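Local atomic coordinates of deferrochelatase (Vibrio cholerae, PDB entry 5DE0), a protein that binds heme b and probably acts as a dye-decolorizing peroxidase, using hydrogen peroxide to oxidise its substrates. Residues Ala193-Lys196 with Lys202-Ser205. Sequence-based numbering, arbitrary orientation.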
loop_
_atom_site.group_PDB
_atom_site.type_symbol
_atom_site.label_atom_id
_atom_site.label_comp_id
_atom_site.label_asym_id
_atom_site.label_seq_id
_atom_site.Cartn_x
_atom_site.Cartn_y
_atom_site.Cartn_z
ATOM N N ALA B 193 -4.984 -30.885 4.542
ATOM C CA ALA B 193 -6.195 -30.503 3.821
ATOM C C ALA B 193 -5.937 -29.333 2.876
ATOM O O ALA B 193 -6.437 -29.309 1.749
ATOM C CB ALA B 193 -7.304 -30.157 4.801
ATOM N N GLN B 194 -5.158 -28.362 3.345
ATOM C CA GLN B 194 -4.807 -27.204 2.531
ATOM C C GLN B 194 -3.968 -27.624 1.332
ATOM O O GLN B 194 -4.098 -27.066 0.243
ATOM C CB GLN B 194 -4.052 -26.164 3.361
ATOM C CG GLN B 194 -4.905 -25.441 4.395
ATOM C CD GLN B 194 -4.193 -24.240 4.997
ATOM O OE1 GLN B 194 -2.995 -24.045 4.789
ATOM N NE2 GLN B 194 -4.932 -23.424 5.742
ATOM N N GLU B 195 -3.109 -28.618 1.537
ATOM C CA GLU B 195 -2.270 -29.131 0.462
ATOM C C GLU B 195 -3.103 -29.878 -0.571
ATOM O O GLU B 195 -2.723 -29.970 -1.737
ATOM C CB GLU B 195 -1.176 -30.040 1.021
ATOM C CG GLU B 195 -0.123 -29.299 1.827
ATOM C CD GLU B 195 0.928 -30.222 2.399
ATOM O OE1 GLU B 195 0.845 -31.443 2.155
ATOM O OE2 GLU B 195 1.840 -29.725 3.093
ATOM N N LYS B 196 -4.245 -30.405 -0.140
ATOM C CA LYS B 196 -5.154 -31.098 -1.046
ATOM C C LYS B 196 -5.919 -30.093 -1.900
ATOM O O LYS B 196 -6.277 -30.382 -3.040
ATOM C CB LYS B 196 -6.132 -31.988 -0.272
ATOM C CG LYS B 196 -5.475 -33.150 0.461
ATOM C CD LYS B 196 -4.712 -34.062 -0.492
ATOM C CE LYS B 196 -4.048 -35.210 0.254
ATOM N NZ LYS B 196 -3.236 -36.075 -0.646
ATOM N N LYS B 202 3.008 -27.322 1.366
ATOM C CA LYS B 202 3.022 -25.921 1.781
ATOM C C LYS B 202 4.422 -25.366 2.092
ATOM O O LYS B 202 4.769 -24.292 1.602
ATOM C CB LYS B 202 2.099 -25.723 2.990
ATOM C CG LYS B 202 1.861 -24.273 3.363
ATOM C CD LYS B 202 0.751 -24.145 4.391
ATOM C CE LYS B 202 0.434 -22.689 4.680
ATOM N NZ LYS B 202 -0.751 -22.529 5.566
ATOM N N PRO B 203 5.234 -26.076 2.899
ATOM C CA PRO B 203 6.529 -25.456 3.210
ATOM C C PRO B 203 7.518 -25.420 2.043
ATOM O O PRO B 203 8.237 -24.430 1.910
ATOM C CB PRO B 203 7.072 -26.335 4.341
ATOM C CG PRO B 203 6.419 -27.649 4.139
ATOM C CD PRO B 203 5.042 -27.330 3.652
ATOM N N ASP B 204 7.561 -26.463 1.218
ATOM C CA ASP B 204 8.582 -26.533 0.170
ATOM C C ASP B 204 8.015 -26.631 -1.246
ATOM O O ASP B 204 8.769 -26.797 -2.206
ATOM C CB ASP B 204 9.528 -27.712 0.427
ATOM C CG ASP B 204 8.794 -29.017 0.674
ATOM O OD1 ASP B 204 7.589 -29.103 0.358
ATOM O OD2 ASP B 204 9.432 -29.964 1.180
ATOM N N SER B 205 6.694 -26.531 -1.366
ATOM C CA SER B 205 6.025 -26.461 -2.665
ATOM C C SER B 205 6.364 -27.628 -3.593
ATOM O O SER B 205 6.509 -27.447 -4.803
ATOM C CB SER B 205 6.360 -25.135 -3.356
ATOM O OG SER B 205 5.563 -24.942 -4.511
#
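Lys-202 donates two hydrogen bonds, to Gln-194 and Glu-195, that join the helical turn 193-196 to the loop segment 202-205. At the amine end, Lys-202 NZ gives a bond to Gln-194 OE1 over 2.8 Å. The amine lies in the plane of the amide, on a lone pair of OE1, with a C=O...N angle of 144°. The chain of Lys-202, extended beyond CG and with CG anti to the backbone N, brings NZ back to the helix. Gln-194 NE2 is bonded to the carbonyl of Trp-186, so both ends of the amide are held and its rotation is fixed; NZ has a second, weak bond to Thr-143 O.

The second bond is donated by the backbone: Lys-202 N to Glu-195 OE2 at 3.2 Å, nearly straight at the hydrogen (164°), but coming from above the carboxylate plane, 48° out of it.

Both segments belong to the C-terminal DyP family region, whose ferredoxin-like fold has a four-stranded antiparallel sheet; helix 191-198 and the loop after it follow its strand 172-181. The Lys-202 side chain lies about 9 Å from the bound heme.

The two segments bury 153 Å² between them in all, and beyond the hydrogen bonds the approaches are of carbon to oxygen. The Lys-202 chain crosses Gln-194 at a slant, with CE 3.7 Å from Gln-194 OE1, while Pro-203 CD approaches Glu-195 OE2 at 4.0 Å. Phe-145 touches the side chains of both Gln-194 and Lys-202.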